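Local coordinates for protein Csm3 (Thermoplasma volcanium, PDB 6AE2) that probably binds crRNA and cleaves target RNA as the repeated RAMP subunit of the type III-A CRISPR-Cas effector complex, an antiviral defence machine, at residues Y28-N33 against L182-G187; E37-L42 against Y217-I222; G41-G46 against G210-R215; I61-L66 against L75-G80; I147-E152 against P164-R169. One frame throughout, in Å; residues are numbered along the deposited sequence.

Contact 1. Residues Y28-N33 against L182-G187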
# COMPACT_ATOMS: atom_id res chain seq x y z
N TYR A 28 -26.91 -9.95 -19.60
CA TYR A 28 -25.98 -10.93 -19.05
C TYR A 28 -25.26 -10.31 -17.86
O TYR A 28 -25.27 -9.09 -17.67
CB TYR A 28 -24.96 -11.39 -20.10
CG TYR A 28 -24.36 -10.28 -20.93
CD1 TYR A 28 -23.24 -9.58 -20.50
CD2 TYR A 28 -24.93 -9.92 -22.14
CE1 TYR A 28 -22.70 -8.56 -21.27
CE2 TYR A 28 -24.40 -8.91 -22.92
CZ TYR A 28 -23.29 -8.23 -22.48
OH TYR A 28 -22.77 -7.22 -23.26
N ASN A 29 -24.65 -11.17 -17.05
CA ASN A 29 -23.70 -10.76 -16.04
C ASN A 29 -22.29 -10.97 -16.55
O ASN A 29 -22.01 -11.94 -17.26
CB ASN A 29 -23.89 -11.53 -14.73
CG ASN A 29 -25.30 -11.44 -14.19
OD1 ASN A 29 -25.91 -10.37 -14.17
ND2 ASN A 29 -25.84 -12.57 -13.73
N ILE A 30 -21.40 -10.05 -16.21
CA ILE A 30 -19.97 -10.20 -16.45
C ILE A 30 -19.33 -10.59 -15.13
O ILE A 30 -19.47 -9.87 -14.13
CB ILE A 30 -19.34 -8.92 -17.02
CG1 ILE A 30 -19.93 -8.59 -18.39
CG2 ILE A 30 -17.84 -9.07 -17.12
CD1 ILE A 30 -19.75 -7.15 -18.80
N ILE A 31 -18.63 -11.72 -15.11
CA ILE A 31 -18.01 -12.26 -13.91
C ILE A 31 -16.51 -12.02 -13.99
O ILE A 31 -15.88 -12.34 -15.01
CB ILE A 31 -18.33 -13.75 -13.72
CG1 ILE A 31 -19.83 -14.00 -13.83
CG2 ILE A 31 -17.80 -14.24 -12.39
CD1 ILE A 31 -20.67 -13.11 -12.95
N TYR A 32 -15.94 -11.46 -12.92
CA TYR A 32 -14.51 -11.25 -12.80
C TYR A 32 -14.01 -12.03 -11.59
O TYR A 32 -14.51 -11.83 -10.47
CB TYR A 32 -14.17 -9.76 -12.63
CG TYR A 32 -14.36 -8.90 -13.86
CD1 TYR A 32 -13.44 -8.91 -14.90
CD2 TYR A 32 -15.46 -8.05 -13.97
CE1 TYR A 32 -13.60 -8.11 -16.02
CE2 TYR A 32 -15.63 -7.25 -15.08
CZ TYR A 32 -14.70 -7.28 -16.11
OH TYR A 32 -14.88 -6.48 -17.21
N ASN A 33 -13.03 -12.90 -11.80
CA ASN A 33 -12.37 -13.59 -10.69
C ASN A 33 -11.20 -12.73 -10.26
O ASN A 33 -10.07 -12.87 -10.74
CB ASN A 33 -11.93 -14.99 -11.10
CG ASN A 33 -13.09 -15.97 -11.15
OD1 ASN A 33 -13.86 -16.09 -10.19
ND2 ASN A 33 -13.23 -16.67 -12.27
N LEU A 182 -20.91 -7.95 -12.63
CA LEU A 182 -21.43 -6.78 -13.32
C LEU A 182 -22.64 -7.22 -14.13
O LEU A 182 -22.53 -8.09 -15.00
CB LEU A 182 -20.36 -6.19 -14.24
CG LEU A 182 -19.82 -4.80 -13.95
CD1 LEU A 182 -18.70 -4.47 -14.91
CD2 LEU A 182 -20.93 -3.77 -14.05
N SER A 183 -23.80 -6.63 -13.83
CA SER A 183 -25.03 -6.94 -14.54
C SER A 183 -25.26 -5.92 -15.65
O SER A 183 -25.18 -4.71 -15.41
CB SER A 183 -26.22 -6.96 -13.58
OG SER A 183 -26.05 -7.96 -12.60
N ILE A 184 -25.52 -6.41 -16.86
CA ILE A 184 -25.66 -5.58 -18.05
C ILE A 184 -27.09 -5.68 -18.54
O ILE A 184 -27.62 -6.78 -18.72
CB ILE A 184 -24.68 -6.00 -19.15
CG1 ILE A 184 -23.26 -6.11 -18.60
CG2 ILE A 184 -24.73 -5.02 -20.32
CD1 ILE A 184 -22.71 -4.82 -18.04
N TYR A 185 -27.71 -4.52 -18.78
CA TYR A 185 -29.07 -4.45 -19.29
C TYR A 185 -29.08 -3.76 -20.64
O TYR A 185 -28.16 -3.01 -20.98
CB TYR A 185 -29.99 -3.71 -18.30
CG TYR A 185 -30.24 -4.47 -17.02
CD1 TYR A 185 -29.24 -4.62 -16.07
CD2 TYR A 185 -31.48 -5.06 -16.76
CE1 TYR A 185 -29.46 -5.32 -14.89
CE2 TYR A 185 -31.71 -5.76 -15.59
CZ TYR A 185 -30.70 -5.89 -14.66
OH TYR A 185 -30.93 -6.59 -13.50
N GLU A 186 -30.11 -4.04 -21.43
CA GLU A 186 -30.24 -3.39 -22.73
C GLU A 186 -30.42 -1.89 -22.53
O GLU A 186 -31.25 -1.45 -21.73
CB GLU A 186 -31.41 -3.98 -23.51
CG GLU A 186 -31.38 -5.49 -23.60
CD GLU A 186 -32.14 -6.03 -24.80
OE1 GLU A 186 -31.55 -6.82 -25.57
OE2 GLU A 186 -33.33 -5.68 -24.96
N GLY A 187 -29.63 -1.10 -23.26
CA GLY A 187 -29.54 0.32 -23.05
C GLY A 187 -28.34 0.76 -22.24
O GLY A 187 -28.09 1.97 -22.12

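Contact 2. Residues E37-L42 against Y217-I222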
# COMPACT_ATOMS: atom_id res chain seq x y z
N GLU A 37 -3.54 -8.57 -4.18
CA GLU A 37 -2.25 -8.84 -3.56
C GLU A 37 -1.85 -7.68 -2.66
O GLU A 37 -1.91 -6.52 -3.08
CB GLU A 37 -1.16 -9.09 -4.60
CG GLU A 37 0.15 -9.58 -3.99
CD GLU A 37 1.24 -9.79 -5.02
OE1 GLU A 37 2.22 -10.51 -4.70
OE2 GLU A 37 1.14 -9.23 -6.13
N VAL A 38 -1.45 -8.00 -1.43
CA VAL A 38 -1.00 -7.00 -0.48
C VAL A 38 0.44 -6.63 -0.80
O VAL A 38 1.32 -7.49 -0.85
CB VAL A 38 -1.13 -7.52 0.96
CG1 VAL A 38 -0.49 -6.56 1.95
CG2 VAL A 38 -2.59 -7.76 1.31
N LEU A 39 0.69 -5.34 -1.03
CA LEU A 39 2.03 -4.82 -1.28
C LEU A 39 2.67 -4.19 -0.04
O LEU A 39 3.86 -4.40 0.21
CB LEU A 39 2.01 -3.80 -2.42
CG LEU A 39 1.46 -4.31 -3.75
CD1 LEU A 39 1.60 -3.25 -4.83
CD2 LEU A 39 2.15 -5.59 -4.17
N THR A 40 1.90 -3.42 0.73
CA THR A 40 2.32 -3.00 2.06
C THR A 40 1.27 -3.48 3.06
O THR A 40 0.09 -3.62 2.72
CB THR A 40 2.47 -1.48 2.20
OG1 THR A 40 1.24 -0.84 1.83
CG2 THR A 40 3.59 -0.99 1.29
N GLY A 41 1.72 -3.70 4.30
CA GLY A 41 0.87 -4.19 5.38
C GLY A 41 -0.50 -3.56 5.39
O GLY A 41 -0.63 -2.33 5.40
N LEU A 42 -1.53 -4.40 5.38
CA LEU A 42 -2.90 -3.96 5.16
C LEU A 42 -3.70 -4.09 6.45
O LEU A 42 -3.69 -5.16 7.07
CB LEU A 42 -3.56 -4.76 4.04
CG LEU A 42 -5.08 -4.75 3.95
CD1 LEU A 42 -5.58 -3.41 3.42
CD2 LEU A 42 -5.56 -5.89 3.07
N TYR A 217 0.36 2.09 5.11
CA TYR A 217 -0.36 0.82 5.13
C TYR A 217 -1.16 0.63 3.84
O TYR A 217 -1.47 1.59 3.12
CB TYR A 217 -1.33 0.75 6.31
CG TYR A 217 -0.73 0.64 7.70
CD1 TYR A 217 0.47 1.26 8.02
CD2 TYR A 217 -1.39 -0.07 8.69
CE1 TYR A 217 1.00 1.17 9.30
CE2 TYR A 217 -0.86 -0.18 9.97
CZ TYR A 217 0.33 0.44 10.27
OH TYR A 217 0.84 0.34 11.54
N GLY A 218 -1.48 -0.63 3.55
CA GLY A 218 -2.58 -0.95 2.66
C GLY A 218 -2.38 -0.66 1.19
O GLY A 218 -3.37 -0.44 0.48
N SER A 219 -1.14 -0.65 0.69
CA SER A 219 -0.95 -0.62 -0.75
C SER A 219 -1.29 -1.99 -1.32
O SER A 219 -0.88 -3.02 -0.78
CB SER A 219 0.48 -0.23 -1.11
OG SER A 219 0.76 -0.58 -2.45
N VAL A 220 -2.03 -1.99 -2.43
CA VAL A 220 -2.67 -3.20 -2.93
C VAL A 220 -2.53 -3.25 -4.45
O VAL A 220 -2.62 -2.21 -5.12
CB VAL A 220 -4.14 -3.24 -2.49
CG1 VAL A 220 -4.99 -4.03 -3.45
CG2 VAL A 220 -4.26 -3.79 -1.07
N LYS A 221 -2.29 -4.44 -4.98
CA LYS A 221 -2.33 -4.68 -6.42
C LYS A 221 -3.56 -5.53 -6.72
O LYS A 221 -3.70 -6.64 -6.20
CB LYS A 221 -1.06 -5.37 -6.91
CG LYS A 221 -1.15 -5.82 -8.36
CD LYS A 221 -0.17 -6.95 -8.65
CE LYS A 221 1.26 -6.44 -8.71
NZ LYS A 221 2.19 -7.47 -9.24
N ILE A 222 -4.46 -5.00 -7.55
CA ILE A 222 -5.70 -5.67 -7.91
C ILE A 222 -5.58 -6.21 -9.32
O ILE A 222 -5.18 -5.48 -10.24
CB ILE A 222 -6.91 -4.72 -7.78
CG1 ILE A 222 -7.14 -4.37 -6.31
CG2 ILE A 222 -8.15 -5.35 -8.40
CD1 ILE A 222 -8.57 -4.01 -5.97

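Contact 3. Residues G41-G46 against G210-R215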
# COMPACT_ATOMS: atom_id res chain seq x y z
N GLY A 41 1.72 -3.70 4.30
CA GLY A 41 0.87 -4.19 5.38
C GLY A 41 -0.50 -3.56 5.39
O GLY A 41 -0.63 -2.33 5.40
N LEU A 42 -1.53 -4.40 5.38
CA LEU A 42 -2.90 -3.96 5.16
C LEU A 42 -3.70 -4.09 6.45
O LEU A 42 -3.69 -5.16 7.07
CB LEU A 42 -3.56 -4.76 4.04
CG LEU A 42 -5.08 -4.75 3.95
CD1 LEU A 42 -5.58 -3.41 3.42
CD2 LEU A 42 -5.56 -5.89 3.07
N HIS A 43 -4.37 -3.02 6.84
CA HIS A 43 -5.13 -2.98 8.09
C HIS A 43 -6.57 -2.57 7.79
O HIS A 43 -6.85 -1.38 7.55
CB HIS A 43 -4.49 -2.05 9.10
CG HIS A 43 -5.25 -1.96 10.39
ND1 HIS A 43 -5.16 -2.91 11.38
CD2 HIS A 43 -6.15 -1.04 10.82
CE1 HIS A 43 -5.97 -2.58 12.38
NE2 HIS A 43 -6.58 -1.45 12.07
N ILE A 44 -7.47 -3.54 7.81
CA ILE A 44 -8.91 -3.30 7.81
C ILE A 44 -9.42 -3.69 9.19
O ILE A 44 -9.44 -4.88 9.53
CB ILE A 44 -9.63 -4.07 6.70
CG1 ILE A 44 -9.15 -3.58 5.33
CG2 ILE A 44 -11.13 -3.90 6.82
CD1 ILE A 44 -9.29 -4.60 4.23
N GLY A 45 -9.81 -2.70 9.98
CA GLY A 45 -10.13 -2.96 11.37
C GLY A 45 -11.43 -3.74 11.54
O GLY A 45 -12.33 -3.69 10.70
N GLY A 46 -11.51 -4.46 12.65
CA GLY A 46 -12.68 -5.26 12.96
C GLY A 46 -13.87 -4.43 13.40
O GLY A 46 -14.78 -4.94 14.06
N GLY A 210 -8.06 0.20 3.59
CA GLY A 210 -8.02 0.19 5.04
C GLY A 210 -7.56 1.51 5.62
O GLY A 210 -7.70 2.58 5.02
N GLY A 211 -7.01 1.43 6.83
CA GLY A 211 -6.58 2.59 7.58
C GLY A 211 -5.07 2.75 7.60
O GLY A 211 -4.31 1.88 7.17
N ASN A 212 -4.65 3.91 8.11
CA ASN A 212 -3.23 4.24 8.29
C ASN A 212 -2.49 4.30 6.96
O ASN A 212 -1.30 3.97 6.88
CB ASN A 212 -2.55 3.27 9.25
CG ASN A 212 -3.10 3.36 10.66
OD1 ASN A 212 -2.87 4.34 11.36
ND2 ASN A 212 -3.82 2.33 11.08
N GLY A 213 -3.18 4.73 5.90
CA GLY A 213 -2.53 4.87 4.61
C GLY A 213 -1.47 5.96 4.59
O GLY A 213 -0.52 5.89 3.80
N THR A 214 -1.62 6.98 5.44
CA THR A 214 -0.57 7.97 5.59
C THR A 214 0.70 7.36 6.18
O THR A 214 1.81 7.79 5.84
CB THR A 214 -1.05 9.13 6.46
OG1 THR A 214 -1.69 8.62 7.63
CG2 THR A 214 -2.04 9.99 5.69
N ARG A 215 0.54 6.37 7.06
CA ARG A 215 1.69 5.64 7.60
C ARG A 215 2.30 4.68 6.60
O ARG A 215 3.34 4.08 6.90
CB ARG A 215 1.27 4.87 8.86
CG ARG A 215 0.66 5.73 9.95
CD ARG A 215 1.56 5.75 11.17
NE ARG A 215 0.86 6.23 12.37
CZ ARG A 215 1.48 6.59 13.49
NH1 ARG A 215 2.80 6.52 13.58
NH2 ARG A 215 0.77 7.01 14.53
O HOH W 1 -4.37 -0.44 5.61

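Contact 4. Residues I61-L66 against L75-G80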
# COMPACT_ATOMS: atom_id res chain seq x y z
N ILE A 61 -9.96 -7.46 10.72
CA ILE A 61 -11.19 -8.23 10.65
C ILE A 61 -10.88 -9.63 10.13
O ILE A 61 -10.10 -9.81 9.19
CB ILE A 61 -12.23 -7.51 9.78
CG1 ILE A 61 -13.62 -8.11 9.98
CG2 ILE A 61 -11.83 -7.50 8.31
CD1 ILE A 61 -14.74 -7.25 9.42
N THR A 62 -11.46 -10.64 10.77
CA THR A 62 -11.18 -12.03 10.44
C THR A 62 -12.48 -12.83 10.35
O THR A 62 -13.55 -12.38 10.78
CB THR A 62 -10.24 -12.68 11.47
OG1 THR A 62 -10.87 -12.69 12.75
CG2 THR A 62 -8.92 -11.93 11.55
N THR A 63 -12.37 -14.03 9.78
CA THR A 63 -13.45 -15.00 9.77
C THR A 63 -12.85 -16.39 9.78
O THR A 63 -11.64 -16.57 9.57
CB THR A 63 -14.37 -14.80 8.56
OG1 THR A 63 -15.56 -15.59 8.74
CG2 THR A 63 -13.67 -15.23 7.28
N LYS A 64 -13.69 -17.39 10.04
CA LYS A 64 -13.21 -18.75 10.18
C LYS A 64 -12.85 -19.35 8.82
O LYS A 64 -13.64 -19.29 7.87
CB LYS A 64 -14.26 -19.62 10.87
CG LYS A 64 -13.92 -21.10 10.88
CD LYS A 64 -14.95 -21.93 11.62
CE LYS A 64 -14.80 -23.41 11.30
NZ LYS A 64 -15.67 -24.27 12.16
N TYR A 65 -11.65 -19.93 8.74
CA TYR A 65 -11.24 -20.77 7.63
C TYR A 65 -11.04 -22.19 8.14
O TYR A 65 -10.69 -22.40 9.30
CB TYR A 65 -9.93 -20.30 6.98
CG TYR A 65 -9.99 -18.97 6.25
CD1 TYR A 65 -10.27 -17.79 6.92
CD2 TYR A 65 -9.72 -18.91 4.88
CE1 TYR A 65 -10.30 -16.58 6.25
CE2 TYR A 65 -9.75 -17.70 4.21
CZ TYR A 65 -10.04 -16.54 4.89
OH TYR A 65 -10.07 -15.33 4.23
N LEU A 66 -11.24 -23.16 7.25
CA LEU A 66 -10.87 -24.55 7.51
C LEU A 66 -9.55 -24.78 6.78
O LEU A 66 -9.53 -25.02 5.57
CB LEU A 66 -11.96 -25.51 7.05
CG LEU A 66 -11.90 -26.93 7.60
CD1 LEU A 66 -12.58 -27.01 8.96
CD2 LEU A 66 -12.56 -27.90 6.63
N LEU A 75 -8.85 -16.06 10.23
CA LEU A 75 -7.88 -15.49 9.32
C LEU A 75 -8.48 -14.26 8.65
O LEU A 75 -9.71 -14.13 8.57
CB LEU A 75 -7.44 -16.51 8.26
CG LEU A 75 -6.38 -17.54 8.65
CD1 LEU A 75 -6.45 -18.73 7.69
CD2 LEU A 75 -5.00 -16.89 8.64
N PRO A 76 -7.64 -13.34 8.16
CA PRO A 76 -8.17 -12.13 7.53
C PRO A 76 -9.00 -12.42 6.30
O PRO A 76 -8.82 -13.43 5.62
CB PRO A 76 -6.90 -11.34 7.17
CG PRO A 76 -5.87 -11.83 8.11
CD PRO A 76 -6.18 -13.28 8.33
N TYR A 77 -9.93 -11.51 6.02
CA TYR A 77 -10.60 -11.42 4.74
C TYR A 77 -10.81 -9.95 4.42
O TYR A 77 -10.75 -9.09 5.31
CB TYR A 77 -11.93 -12.19 4.71
CG TYR A 77 -13.09 -11.49 5.40
CD1 TYR A 77 -13.32 -11.66 6.75
CD2 TYR A 77 -13.96 -10.67 4.68
CE1 TYR A 77 -14.38 -11.03 7.38
CE2 TYR A 77 -15.02 -10.03 5.30
CZ TYR A 77 -15.22 -10.22 6.65
OH TYR A 77 -16.28 -9.59 7.27
N ILE A 78 -11.03 -9.65 3.15
CA ILE A 78 -11.21 -8.27 2.70
C ILE A 78 -12.70 -8.07 2.42
O ILE A 78 -13.23 -8.64 1.46
CB ILE A 78 -10.36 -7.95 1.47
CG1 ILE A 78 -8.87 -8.09 1.81
CG2 ILE A 78 -10.64 -6.54 0.99
CD1 ILE A 78 -7.95 -7.57 0.73
N PRO A 79 -13.40 -7.27 3.23
CA PRO A 79 -14.83 -7.05 2.97
C PRO A 79 -15.04 -6.34 1.64
O PRO A 79 -14.28 -5.45 1.27
CB PRO A 79 -15.28 -6.18 4.15
CG PRO A 79 -14.19 -6.29 5.17
CD PRO A 79 -12.93 -6.56 4.42
N GLY A 80 -16.08 -6.77 0.92
CA GLY A 80 -16.41 -6.10 -0.33
C GLY A 80 -16.78 -4.65 -0.15
O GLY A 80 -16.57 -3.83 -1.05

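Contact 5. Residues I147-E152 against P164-R169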
# COMPACT_ATOMS: atom_id res chain seq x y z
N ILE A 147 -0.18 -12.49 9.46
CA ILE A 147 -0.46 -11.29 10.23
C ILE A 147 0.80 -10.84 10.96
O ILE A 147 1.44 -11.62 11.68
CB ILE A 147 -1.64 -11.49 11.20
CG1 ILE A 147 -2.96 -11.28 10.45
CG2 ILE A 147 -1.54 -10.52 12.37
CD1 ILE A 147 -4.18 -11.16 11.31
N GLU A 148 1.15 -9.57 10.76
CA GLU A 148 2.24 -8.93 11.48
C GLU A 148 1.67 -7.99 12.54
O GLU A 148 0.65 -7.32 12.31
CB GLU A 148 3.14 -8.15 10.52
CG GLU A 148 3.86 -6.97 11.15
CD GLU A 148 4.29 -5.93 10.14
OE1 GLU A 148 5.45 -5.48 10.22
OE2 GLU A 148 3.48 -5.56 9.26
N ILE A 149 2.31 -7.96 13.70
CA ILE A 149 2.00 -7.01 14.75
C ILE A 149 2.98 -5.85 14.62
O ILE A 149 4.19 -6.03 14.79
CB ILE A 149 2.07 -7.65 16.14
CG1 ILE A 149 1.17 -8.89 16.20
CG2 ILE A 149 1.68 -6.65 17.21
CD1 ILE A 149 0.98 -9.45 17.59
N LYS A 150 2.46 -4.66 14.32
CA LYS A 150 3.27 -3.49 14.05
C LYS A 150 3.01 -2.42 15.10
O LYS A 150 1.86 -2.03 15.32
CB LYS A 150 2.99 -2.93 12.65
CG LYS A 150 3.65 -1.60 12.36
CD LYS A 150 5.08 -1.77 11.88
CE LYS A 150 5.78 -0.43 11.76
NZ LYS A 150 5.06 0.50 10.84
N SER A 151 4.07 -1.95 15.74
CA SER A 151 3.96 -0.90 16.75
C SER A 151 3.95 0.47 16.09
O SER A 151 4.65 0.72 15.10
CB SER A 151 5.12 -0.99 17.74
OG SER A 151 6.34 -0.59 17.14
N GLU A 152 3.14 1.37 16.66
CA GLU A 152 3.10 2.77 16.25
C GLU A 152 2.93 3.67 17.47
O GLU A 152 3.22 4.87 17.43
CB GLU A 152 1.98 3.04 15.24
CG GLU A 152 1.91 2.06 14.08
CD GLU A 152 2.71 2.51 12.88
OE1 GLU A 152 3.32 3.60 12.94
OE2 GLU A 152 2.74 1.78 11.87
N PRO A 164 2.46 4.16 21.76
CA PRO A 164 3.10 2.91 21.31
C PRO A 164 2.13 1.74 21.26
O PRO A 164 2.36 0.72 21.90
CB PRO A 164 4.18 2.68 22.37
CG PRO A 164 4.48 4.03 22.92
CD PRO A 164 3.17 4.76 22.90
N ARG A 165 1.04 1.89 20.50
CA ARG A 165 0.08 0.82 20.34
C ARG A 165 0.56 -0.18 19.30
O ARG A 165 1.50 0.08 18.54
CB ARG A 165 -1.29 1.38 19.97
CG ARG A 165 -1.28 2.29 18.75
CD ARG A 165 -2.41 3.30 18.82
NE ARG A 165 -3.70 2.66 19.04
CZ ARG A 165 -4.51 2.25 18.06
NH1 ARG A 165 -4.16 2.42 16.79
NH2 ARG A 165 -5.67 1.67 18.35
N PHE A 166 -0.09 -1.34 19.26
CA PHE A 166 0.31 -2.45 18.40
C PHE A 166 -0.82 -2.75 17.42
O PHE A 166 -1.90 -3.19 17.83
CB PHE A 166 0.66 -3.68 19.24
CG PHE A 166 1.80 -3.44 20.19
CD1 PHE A 166 1.57 -2.89 21.44
CD2 PHE A 166 3.10 -3.77 19.83
CE1 PHE A 166 2.62 -2.67 22.32
CE2 PHE A 166 4.14 -3.55 20.70
CZ PHE A 166 3.90 -3.00 21.95
N ILE A 167 -0.56 -2.53 16.14
CA ILE A 167 -1.57 -2.65 15.10
C ILE A 167 -1.29 -3.90 14.27
O ILE A 167 -0.14 -4.17 13.90
CB ILE A 167 -1.60 -1.40 14.21
CG1 ILE A 167 -1.74 -0.14 15.08
CG2 ILE A 167 -2.73 -1.48 13.19
CD1 ILE A 167 -2.06 1.11 14.30
N GLU A 168 -2.34 -4.67 13.99
CA GLU A 168 -2.23 -5.84 13.15
C GLU A 168 -2.29 -5.44 11.68
O GLU A 168 -3.00 -4.51 11.30
CB GLU A 168 -3.34 -6.84 13.45
CG GLU A 168 -3.13 -7.66 14.72
CD GLU A 168 -4.18 -8.74 14.88
OE1 GLU A 168 -5.05 -8.86 13.99
OE2 GLU A 168 -4.14 -9.46 15.90
N ARG A 169 -1.52 -6.15 10.86
CA ARG A 169 -1.52 -5.96 9.41
C ARG A 169 -1.39 -7.30 8.72
O ARG A 169 -0.79 -8.24 9.26
CB ARG A 169 -0.40 -5.03 8.93
CG ARG A 169 -0.13 -3.81 9.79
CD ARG A 169 1.28 -3.30 9.57
NE ARG A 169 1.37 -2.44 8.39
CZ ARG A 169 2.50 -2.12 7.79
NH1 ARG A 169 3.66 -2.60 8.24
NH2 ARG A 169 2.49 -1.33 6.72

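Contact 1. Residues Y28-N33 against L182-G187
Tyr28 swings CG into the space between its backbone N and carbonyl carbon (chi1 45°), laying its ring along Ile184, whose CG1 lies beside its own backbone N (chi1 -50°) and so turns to meet it. Ile184 CB sits over one face of the Tyr28 ring, 4.2 Å from the centroid, as a CH-pi contact. Ile184 CG1 also packs on Ile30 CD1 at 3.7 Å. On the same face of the sheet Ile30 CB meets Leu182 CB at 4.0 Å, and Leu182 CD1 approaches the edge of the Tyr32 ring. Branched aliphatic chains suit this face because helix 190-205 covers it, and Tyr28 OH is hydrogen-bonded to Glu190 of that helix.

On the other face Asn29 and Ser183 form a polar pair: Ser183 OG donates to Asn29 OD1 at 2.9 Å, coming from 40° above the amide carbonyl plane. Asn29 OD1 also bonds Trp26, and Asn29 ND2 bonds Tyr235. The backbones are joined through Leu182 N to Ile30 O at 2.8 Å and Ile184 N to Tyr28 O at 2.8 Å. These are two adjoining strands of the antiparallel sheet covered by helix 190-205, consistent with the ferredoxin-like core of RAMP proteins.

Contact 2. Residues E37-L42 against Y217-I222
Ser219 O is gripped by two successive backbone donors, Leu39 N at 2.8 Å and Thr40 N at 3.2 Å, both reaching it from the same face of its carbonyl plane. Leu39 takes near-helical backbone angles, so Leu39 and Thr40 together stand opposite Ser219 as in a classic beta bulge. In return Ser219 N bonds Thr40 OG1 at 2.6 Å. With chi1 at 56° that hydroxyl is tucked over its own main chain, which aims it across at Ser219, and it has a second partner in Gly216 O; a threonine here can therefore serve both backbone groups. Further along, Gly218 N meets Gly41 O at 2.7 Å from well above the carbonyl plane, and Leu42 CD1 rests on Gly218 CA; the positive phi of Gly218 (71°) suits glycine.

Gly218 closes the glycine-rich loop characteristic of RAMP proteins, and the chain runs from it into strand 220-230, which pairs with the end of strand 26-38. There Glu37 and Lys221 form an antiparallel hydrogen-bonded pair, with Lys221 N to Glu37 O at 2.8 Å. Their side chains run side by side in the same direction, but the salt bridge from Glu37 OE2 to Lys221 NZ is long at 3.7 Å. Leu39 CD1 lies 4.0 Å from Lys221 CB, apolar part on apolar part. Tyr217 sends its OH to Glu152 and offers its ring to Arg169 in a cation-pi contact. Thr40 and Ser219 pack on Asp129 and Arg128 of the second subunit.

Contact 3. Residues G41-G46 against G210-R215
The glycine-rich loop that leads toward strand 220-230, a hallmark of RAMP proteins, here meets the loop that follows strand 26-38, with His43 facing Gly210 and Gly211. Gly211 N donates to His43 O at 2.9 Å, with an N-H...O angle of 164°. Gly210 CA lies 3.2 Å from the same His43 O in a CA-H...O contact. Glycine fits at position 210 because a side chain there would run into His43 O, and the positive phi (77°) suits it too. Ile44 adds apolar cover, its CG1 touching Gly210 CA at 3.9 Å.

A water extends the pairing: it accepts from His43 N at 2.9 Å and lies 2.8 Å from Gly211 O, to which it can donate. With CG anti to the backbone N (chi1 179°), the His43 ring is sent out beside Asn212. It crosses the Asn212 amide obliquely, with His43 CD2 and Asn212 ND2 4.1 Å apart, so this is packing between two flat polar groups. The polar grip on the ring comes from elsewhere, since His43 ND1 is hydrogen-bonded to Glu168 O. Beyond the touching residues, Arg215 forms a salt bridge with Glu152, and Thr214 and Arg215 reach the second subunit. Because backbone groups and one water carry the polar bonds between the loops, their spacing probably depends chiefly on the course of the main chain and on glycines that let it come close.

Contact 4. Residues I61-L66 against L75-G80
The Tyr65 side chain crosses Leu75 at about a right angle, with Tyr65 CD1 packed against Leu75 CB at 3.4 Å. Leu75 CD1 lies off-centre above the ring in a CH-pi contact, 4.3 Å from its centroid. Long enough to pass Leu75, Tyr65 reaches Pro76 O with its OH at 2.7 Å, a weak hydrogen bond; the stronger partner of the hydroxyl is Leu132 N of strand 125-132.

Tyr77 is met on one face and at its edge. Ile61 CG2 comes over one face of its ring, and Ile61 CD1 reaches Tyr77 OH at 3.5 Å, while Thr62 O lies at the ring edge. Thr63 stands across it at about a right angle, CG2 to Tyr77 CD1 at 3.6 Å; its OG1 points away from the backbone N (chi1 -168°), which leaves the methyl turned to the ring. Thr63 N bonds Leu75 O at 2.9 Å, and Leu75 N bonds Thr63 O at 2.9 Å. Pro76 fits the neighbouring non-hydrogen-bonded pair with Thr62, where no N-H is needed toward that partner. Pro79 touches Ile61 and occupies the N-cap position of helix 80-93. Strands 62-67 and 71-78 thus form a twisted beta hairpin at the edge of the antiparallel sheet.

Contact 5. Residues I147-E152 against P164-R169
Arg169 lies side by side with Glu148 and Lys150 in the close-packed part of this strand pair. Its CD rests on Lys150 CB at 3.5 Å, and beyond it the turn at chi3 (83°) carries NH1 to Glu148 OE2 at 3.1 Å. This salt bridge includes a weak hydrogen bond from Arg169 NH1 to Glu148 OE2, with carboxylate and guanidinium planes only 25° apart. Lys150 NZ is 4.3 Å from Arg169 NH1, but acids probably offset the like charges: Lys150 NZ pairs with Glu152 OE2 at 2.8 Å, and Arg169 NH2 with Asp129 of the second subunit. Glu148 OE1 likewise bonds Tyr77 of the second subunit. Long charged chains suit this face, for their stems pack while their ends reach a subunit boundary.

On the opposite face the looser part is at Ile149 and Phe166, which are exposed to solvent. Ile149 CG2 leans on Phe166 CB at 3.7 Å, and Ser151 CB comes within 4.0 Å of Phe166 CD2, a modest apolar patch. The Glu168 end of that face is covered by the adjacent loop. Between the faces runs a regular ladder, including Lys150 N to Ile167 O at 2.7 Å, and just beyond its end Glu152 N bonds Arg165 O at 2.8 Å. The pair forms a small two-stranded antiparallel sheet apart from the main one, following helix 140-143 and leading on to strand 175-185, while Glu168 OE1 bonds Val60 N in the adjacent loop.

In the fold
Contacts 1, 2 and 4 all belong to the main antiparallel sheet: contacts 1 and 2 pair strand 26-38 with its two neighbours, and contact 4 is the edge hairpin. Contact 2 is the most buried, contacts 1, 3 and 4 are partly buried, and contact 5 has the most exposed residues. Contact 1 lies about 27 Å from contact 2, centre to centre, on the opposite side of the chain's centre. Apolar and aromatic packing dominates contacts 1 and 4, main-chain bonds dominate contact 3, contact 2 adds a threonine hydroxyl and a long salt bridge, and charge pairs mark contact 5. Contacts 2, 3 and 5 meet through Tyr217, Glu152 and His43, and all three touch the second subunit.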